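Local coordinates for lipoate-protein ligase, putative (Streptococcus pneumoniae, PDB 1VQZ), which is a putative member of the lipoate-protein ligase family, pairing a lipoyl ligase A/B-type catalytic domain with a smaller bacterial C-terminal domain, at residues A[333-336]-A[337-341]; A[285-288]-A[289-293]; A[115-118]-A[119-123]. All coordinates share one frame; numbering follows the deposited sequence.

Contact 1 (A[333-336]-A[337-341]); sequences EEIA and EAVVG
Ile335 and Val339 meet one turn apart on helix 332-339, the last helix of the chain, CG2 of Ile335 lying 4.3 Å from CG2 of Val339. Val339 has CG1 anti to its backbone N (chi1 173°), which turns CG2 back beside that N and brings it 3.4 Å from Ile335 O. The methyl thus packs against the same carbonyl that accepts from the N-H of Val339. That bond, 2.9 Å from Val339 N to Ile335 O, runs nearly straight out from the carbonyl; Glu337 N reaches Glu333 O at 3.1 Å with a larger tilt from the carbonyl plane. Ala338 N to Glu334 O continues the ladder, and Val340 N to Ala336 O closes it, for Val340 is the first residue to leave helical angles. The Val340 side chain still leans back on the final turn, with CG1 3.5 Å from Ala336 O.

Glu337 rests its CB on two carbonyls, 3.4 Å from Glu334 O and slightly farther from Glu333 O, while CG is anti to the backbone N (chi1 -171°) and the chain continues extended (chi2 178°). Its carboxylate stays clear of that of Glu334, whose OE1 instead takes a hydrogen bond from Ser331 N. Ile335 and Ala338 both press on Val271 of strand 269-278, so this side of the helix covers the sheet of the C-terminal domain. In the last turn, Arg262 binds the carbonyl oxygens of Glu337 and Ala338, and Tyr309 OH binds Val339 O. The chemistry is therefore divided: Ile335 and Ala338 pack on the sheet, Val340 on Tyr309 and helix 311-318, and outside side chains satisfy the late carbonyls, where the positive arginine would probably interact favourably with the negative, C-terminal end of the helix dipole.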
loop_
_atom_site.group_PDB
_atom_site.type_symbol
_atom_site.label_atom_id
_atom_site.label_comp_id
_atom_site.label_asym_id
_atom_site.label_seq_id
_atom_site.Cartn_x
_atom_site.Cartn_y
_atom_site.Cartn_z
ATOM N N GLU A 333 13.974 -19.227 4.977
ATOM C CA GLU A 333 15.425 -19.296 5.118
ATOM C C GLU A 333 16.028 -17.900 5.008
ATOM O O GLU A 333 16.941 -17.552 5.751
ATOM C CB GLU A 333 16.050 -20.212 4.072
ATOM C CG GLU A 333 15.784 -21.674 4.264
ATOM C CD GLU A 333 14.402 -22.115 3.832
ATOM O OE1 GLU A 333 13.635 -21.338 3.231
ATOM O OE2 GLU A 333 14.100 -23.277 4.095
ATOM N N GLU A 334 15.527 -17.133 4.064
ATOM C CA GLU A 334 15.979 -15.769 3.882
ATOM C C GLU A 334 15.576 -14.893 5.074
ATOM O O GLU A 334 16.373 -14.106 5.534
ATOM C CB GLU A 334 15.454 -15.202 2.547
ATOM C CG GLU A 334 16.186 -15.735 1.314
ATOM C CD GLU A 334 15.527 -15.382 -0.026
ATOM O OE1 GLU A 334 14.274 -15.414 -0.175
ATOM O OE2 GLU A 334 16.286 -15.113 -0.973
ATOM N N ILE A 335 14.331 -14.981 5.540
ATOM C CA ILE A 335 13.914 -14.212 6.710
ATOM C C ILE A 335 14.702 -14.593 7.960
ATOM O O ILE A 335 15.162 -13.691 8.691
ATOM C CB ILE A 335 12.369 -14.318 6.972
ATOM C CG1 ILE A 335 11.611 -13.675 5.824
ATOM C CG2 ILE A 335 11.972 -13.629 8.267
ATOM C CD1 ILE A 335 11.966 -12.221 5.611
ATOM N N ALA A 336 14.920 -15.901 8.189
ATOM C CA ALA A 336 15.778 -16.350 9.296
ATOM C C ALA A 336 17.147 -15.687 9.253
ATOM O O ALA A 336 17.700 -15.275 10.291
ATOM C CB ALA A 336 15.952 -17.844 9.284
ATOM N N GLU A 337 17.701 -15.597 8.049
ATOM C CA GLU A 337 19.021 -15.000 7.854
ATOM C C GLU A 337 19.004 -13.502 8.223
ATOM O O GLU A 337 19.891 -13.013 8.900
ATOM C CB GLU A 337 19.491 -15.218 6.418
ATOM C CG GLU A 337 20.922 -14.823 6.181
ATOM C CD GLU A 337 21.403 -15.087 4.744
ATOM O OE1 GLU A 337 20.600 -15.565 3.892
ATOM O OE2 GLU A 337 22.596 -14.798 4.487
ATOM N N ALA A 338 17.957 -12.805 7.823
ATOM C CA ALA A 338 17.735 -11.405 8.250
ATOM C C ALA A 338 17.656 -11.286 9.799
ATOM O O ALA A 338 18.253 -10.395 10.409
ATOM C CB ALA A 338 16.488 -10.859 7.596
ATOM N N VAL A 339 16.954 -12.218 10.431
ATOM C CA VAL A 339 16.772 -12.165 11.874
ATOM C C VAL A 339 18.071 -12.444 12.614
ATOM O O VAL A 339 18.379 -11.784 13.606
ATOM C CB VAL A 339 15.618 -13.144 12.332
ATOM C CG1 VAL A 339 15.524 -13.224 13.872
ATOM C CG2 VAL A 339 14.270 -12.666 11.791
ATOM N N VAL A 340 18.826 -13.435 12.156
ATOM C CA VAL A 340 19.995 -13.909 12.924
ATOM C C VAL A 340 21.130 -14.437 12.044
ATOM O O VAL A 340 20.900 -15.131 11.095
ATOM C CB VAL A 340 19.574 -14.924 14.035
ATOM C CG1 VAL A 340 18.818 -16.125 13.460
ATOM C CG2 VAL A 340 20.759 -15.397 14.853
ATOM N N GLY A 341 22.361 -14.109 12.404
ATOM C CA GLY A 341 23.545 -14.588 11.672
ATOM C C GLY A 341 23.793 -16.084 11.901
ATOM O O GLY A 341 24.597 -16.755 11.214
ATOM O OXT GLY A 341 23.182 -16.673 12.809
#

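Contact 2 (A[285-288]-A[289-293]). With EDO (1,2-ethanediol), chain D.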
loop_
_atom_site.group_PDB
_atom_site.type_symbol
_atom_site.label_atom_id
_atom_site.label_comp_id
_atom_site.label_asym_id
_atom_site.label_seq_id
_atom_site.Cartn_x
_atom_site.Cartn_y
_atom_site.Cartn_z
ATOM N N ILE A 285 11.281 -7.937 19.223
ATOM C CA ILE A 285 11.719 -7.816 17.845
ATOM C C ILE A 285 10.778 -6.899 17.085
ATOM O O ILE A 285 9.558 -6.859 17.360
ATOM C CB ILE A 285 11.844 -9.206 17.197
ATOM C CG1 ILE A 285 12.482 -9.160 15.811
ATOM C CG2 ILE A 285 10.489 -9.882 17.057
ATOM C CD1 ILE A 285 12.816 -10.556 15.298
ATOM N N LYS A 286 11.340 -6.123 16.162
ATOM C CA LYS A 286 10.543 -5.277 15.260
ATOM C C LYS A 286 11.198 -5.309 13.883
ATOM O O LYS A 286 12.437 -5.280 13.752
ATOM C CB LYS A 286 10.433 -3.830 15.791
ATOM C CG LYS A 286 9.300 -3.060 15.073
ATOM C CD LYS A 286 8.939 -1.772 15.636
ATOM C CE LYS A 286 7.709 -1.190 14.947
ATOM N NZ LYS A 286 6.387 -1.695 15.456
ATOM N N ILE A 287 10.364 -5.456 12.854
ATOM C CA ILE A 287 10.809 -5.655 11.499
ATOM C C ILE A 287 10.288 -4.535 10.629
ATOM O O ILE A 287 9.064 -4.253 10.607
ATOM C CB ILE A 287 10.350 -7.009 10.985
ATOM C CG1 ILE A 287 10.900 -8.136 11.910
ATOM C CG2 ILE A 287 10.770 -7.247 9.529
ATOM C CD1 ILE A 287 10.271 -9.482 11.649
ATOM N N TYR A 288 11.217 -3.899 9.923
ATOM C CA TYR A 288 10.919 -2.843 8.963
ATOM C C TYR A 288 11.328 -3.277 7.571
ATOM O O TYR A 288 12.127 -4.200 7.400
ATOM C CB TYR A 288 11.718 -1.581 9.275
ATOM C CG TYR A 288 11.354 -0.880 10.543
ATOM C CD1 TYR A 288 11.773 -1.388 11.763
ATOM C CD2 TYR A 288 10.645 0.304 10.532
ATOM C CE1 TYR A 288 11.469 -0.762 12.942
ATOM C CE2 TYR A 288 10.309 0.944 11.736
ATOM C CZ TYR A 288 10.754 0.400 12.942
ATOM O OH TYR A 288 10.482 0.988 14.158
ATOM N N GLY A 289 10.800 -2.576 6.565
ATOM C CA GLY A 289 11.202 -2.836 5.197
ATOM C C GLY A 289 10.184 -2.395 4.178
ATOM O O GLY A 289 9.113 -1.811 4.521
ATOM N N ASP A 290 10.527 -2.654 2.918
ATOM C CA ASP A 290 9.627 -2.364 1.784
ATOM C C ASP A 290 9.136 -3.636 1.084
ATOM O O ASP A 290 8.589 -3.548 -0.017
ATOM C CB ASP A 290 10.272 -1.405 0.779
ATOM C CG ASP A 290 11.622 -1.909 0.218
ATOM O OD1 ASP A 290 11.984 -3.070 0.367
ATOM O OD2 ASP A 290 12.362 -1.094 -0.350
ATOM N N PHE A 291 9.350 -4.782 1.720
ATOM C CA PHE A 291 8.705 -6.043 1.340
ATOM C C PHE A 291 7.174 -5.855 1.347
ATOM O O PHE A 291 6.617 -4.950 1.971
ATOM C CB PHE A 291 9.069 -7.174 2.318
ATOM C CG PHE A 291 8.775 -6.857 3.770
ATOM C CD1 PHE A 291 7.516 -7.124 4.323
ATOM C CD2 PHE A 291 9.738 -6.287 4.562
ATOM C CE1 PHE A 291 7.217 -6.827 5.649
ATOM C CE2 PHE A 291 9.457 -6.009 5.930
ATOM C CZ PHE A 291 8.183 -6.240 6.444
ATOM N N PHE A 292 6.496 -6.687 0.589
ATOM C CA PHE A 292 5.058 -6.664 0.583
ATOM C C PHE A 292 4.512 -7.933 1.170
ATOM O O PHE A 292 4.921 -8.999 0.791
ATOM C CB PHE A 292 4.512 -6.533 -0.833
ATOM C CG PHE A 292 3.043 -6.622 -0.865
ATOM C CD1 PHE A 292 2.270 -5.509 -0.502
ATOM C CD2 PHE A 292 2.405 -7.836 -1.113
ATOM C CE1 PHE A 292 0.898 -5.596 -0.453
ATOM C CE2 PHE A 292 1.006 -7.924 -1.071
ATOM C CZ PHE A 292 0.267 -6.800 -0.724
ATOM N N GLY A 293 3.523 -7.792 2.055
ATOM C CA GLY A 293 2.730 -8.886 2.539
ATOM C C GLY A 293 1.324 -8.363 2.705
ATOM O O GLY A 293 1.090 -7.175 3.050
HETATM C C1 EDO D . 7.732 -1.036 11.084
HETATM O O1 EDO D . 7.152 -2.318 11.040
HETATM C C2 EDO D . 6.693 0.045 11.306
HETATM O O2 EDO D . 6.120 -0.122 12.572
#
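The end of edge strand 281-289 and the loop that leaves it fold back on each other here, bringing the Phe291 ring against Ile287 and the carbonyl of Tyr288. CE2 of Phe291 is 4.0 Å from CG2 of Ile287, the two side chains crossing at about a right angle, and the same CE2 sits 3.5 Å from Tyr288 O, which lies at the edge of the ring and in its plane. Phe291 reaches back this way because CG stands between the backbone N and the carbonyl carbon, chi1 55°. The chain stays extended through Gly289, whose phi of 157° would jam a side chain against Tyr288 O, and turns at Asp290.

Strand 281-289 borders the sheet of the C-terminal domain, pairing with strand 269-278; Val271 of that neighbour touches both Ile287 and Phe291, and the ring of Phe327 also meets Phe291. Tyr288 points from the strand on the other side from Ile287, and a 1,2-ethanediol, probably from the crystallisation liquor, lies over one face of its ring, C1 3.2 Å above the plane and offset toward the rim. The diol's O1 donates to Ile287 O at 2.8 Å, and the molecule is also hydrogen-bonded to His58 ND1. The extended Lys286 chain brings CE to 3.1 Å from O2 of the diol, and the bend at chi4 (83°) leaves NZ 3.3 Å from that oxygen.

Contact 3 (A[115-118]-A[119-123]); sequences TPVI and NTLAQ
Four backbone hydrogen bonds from residue i+4 back to residue i cross from 119-122 to 115-118 in helix 110-123, Leu121 N to Val117 O being the straightest of these four, with an N-H...O angle of 170°, and Gln123 N to Asn119 O adds a fifth. The helix kinks at Pro116, whose N has no hydrogen to give to the turn before. It belongs to the lipoyl ligase A/B catalytic domain, where it lies beside helix 206-220 and against the large mixed sheet.

On the sheet side, Val117 and Leu121 run side by side and point the same way, CG1 of Val117 lying 4.0 Å from CD1 of Leu121. Val117 holds CG1 anti to its backbone N (chi1 -178°), which sends that methyl along the helix toward the next turn. Both side chains touch Phe143 of strand 141-151, while Ile118 touches Ala128 and Leu136 on neighbouring strands.

Thr115 and Asn119 form a second parallel pair, with CG2 of Thr115 3.4 Å from ND2 of Asn119. CG of the amide lies 3.3 Å from Thr115 O, so the side chain lies back over the carbonyl whose oxygen accepts from its own backbone N at 2.8 Å. ND2 finds its hydrogen-bond partner in Tyr216 OH on helix 206-220, which ties this amide to the neighbouring helix.

Thr120 faces that helix too, touching Leu213 and Tyr216, and its hydroxyl is turned back into its own helix. With OG1 beside the backbone N (chi1 -58°), the residue grips one carbonyl twice: Thr120 N reaches Pro116 O at 2.9 Å, and Thr120 OG1 donates to the same oxygen at 2.7 Å from the opposite face of the carbonyl plane.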
loop_
_atom_site.group_PDB
_atom_site.type_symbol
_atom_site.label_atom_id
_atom_site.label_comp_id
_atom_site.label_asym_id
_atom_site.label_seq_id
_atom_site.Cartn_x
_atom_site.Cartn_y
_atom_site.Cartn_z
ATOM N N THR A 115 -11.794 -4.766 -15.605
ATOM C CA THR A 115 -12.610 -4.745 -16.806
ATOM C C THR A 115 -13.224 -3.365 -17.054
ATOM O O THR A 115 -13.088 -2.831 -18.173
ATOM C CB THR A 115 -13.666 -5.894 -16.841
ATOM O OG1 THR A 115 -13.006 -7.094 -17.257
ATOM C CG2 THR A 115 -14.764 -5.604 -17.840
ATOM N N PRO A 116 -13.926 -2.810 -16.046
ATOM C CA PRO A 116 -14.351 -1.408 -16.086
ATOM C C PRO A 116 -13.243 -0.419 -16.488
ATOM O O PRO A 116 -13.499 0.453 -17.332
ATOM C CB PRO A 116 -14.853 -1.149 -14.668
ATOM C CG PRO A 116 -15.336 -2.459 -14.206
ATOM C CD PRO A 116 -14.415 -3.479 -14.817
ATOM N N VAL A 117 -12.028 -0.572 -15.958
ATOM C CA VAL A 117 -10.930 0.309 -16.398
ATOM C C VAL A 117 -10.634 0.107 -17.882
ATOM O O VAL A 117 -10.615 1.080 -18.613
ATOM C CB VAL A 117 -9.678 0.161 -15.557
ATOM C CG1 VAL A 117 -8.586 1.128 -16.027
ATOM C CG2 VAL A 117 -10.010 0.449 -14.082
ATOM N N ILE A 118 -10.482 -1.157 -18.314
ATOM C CA ILE A 118 -10.102 -1.514 -19.701
ATOM C C ILE A 118 -11.119 -0.970 -20.677
ATOM O O ILE A 118 -10.766 -0.464 -21.759
ATOM C CB ILE A 118 -10.010 -3.071 -19.914
ATOM C CG1 ILE A 118 -8.871 -3.724 -19.117
ATOM C CG2 ILE A 118 -9.854 -3.444 -21.397
ATOM C CD1 ILE A 118 -7.618 -2.920 -18.996
ATOM N N ASN A 119 -12.381 -1.110 -20.303
ATOM C CA ASN A 119 -13.494 -0.733 -21.146
ATOM C C ASN A 119 -13.689 0.784 -21.228
ATOM O O ASN A 119 -13.907 1.308 -22.329
ATOM C CB ASN A 119 -14.773 -1.417 -20.663
ATOM C CG ASN A 119 -14.829 -2.917 -21.028
ATOM O OD1 ASN A 119 -14.034 -3.418 -21.827
ATOM N ND2 ASN A 119 -15.784 -3.625 -20.445
ATOM N N THR A 120 -13.626 1.464 -20.082
ATOM C CA THR A 120 -13.558 2.948 -20.020
ATOM C C THR A 120 -12.464 3.445 -20.987
ATOM O O THR A 120 -12.733 4.262 -21.863
ATOM C CB THR A 120 -13.293 3.466 -18.570
ATOM O OG1 THR A 120 -14.318 2.998 -17.678
ATOM C CG2 THR A 120 -13.238 5.023 -18.482
ATOM N N LEU A 121 -11.261 2.883 -20.885
ATOM C CA LEU A 121 -10.152 3.254 -21.785
ATOM C C LEU A 121 -10.428 2.892 -23.251
ATOM O O LEU A 121 -10.106 3.684 -24.155
ATOM C CB LEU A 121 -8.825 2.633 -21.315
ATOM C CG LEU A 121 -8.259 3.285 -20.038
ATOM C CD1 LEU A 121 -7.120 2.489 -19.485
ATOM C CD2 LEU A 121 -7.811 4.718 -20.271
ATOM N N ALA A 122 -11.054 1.735 -23.503
ATOM C CA ALA A 122 -11.382 1.378 -24.878
ATOM C C ALA A 122 -12.391 2.340 -25.488
ATOM O O ALA A 122 -12.317 2.614 -26.680
ATOM C CB ALA A 122 -11.882 -0.082 -24.993
ATOM N N GLN A 123 -13.354 2.814 -24.707
ATOM C CA GLN A 123 -14.254 3.893 -25.167
ATOM C C GLN A 123 -13.447 5.128 -25.615
ATOM O O GLN A 123 -13.850 5.850 -26.523
ATOM C CB GLN A 123 -15.187 4.346 -24.024
ATOM C CG GLN A 123 -16.320 5.336 -24.434
ATOM C CD GLN A 123 -16.366 6.680 -23.643
ATOM O OE1 GLN A 123 -15.353 7.369 -23.529
ATOM N NE2 GLN A 123 -17.561 7.067 -23.151
#

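In the fold
Contacts 1 and 2 belong to the C-terminal domain and touch, Val339 CG1 lying 4.1 Å from Ile285 CD1, so the last helix packs on the same sheet whose edge strand contact 2 ends; Ile335, Ala338, Ile287 and Phe291 all touch Val271. Contact 3 sits in the catalytic domain, on the opposite side of the chain's centre, its centre about 44 Å from that of contact 1. Contacts 1 and 3 are both helix ends held by i to i+4 bonds, but in contact 1 outside arginines and a tyrosine bind late carbonyls, while contact 3 doubles a bond with its own threonine. Contact 2 relies on ring and methyl packing. Contacts 1 and 2 are mostly buried; contact 3 is partly exposed.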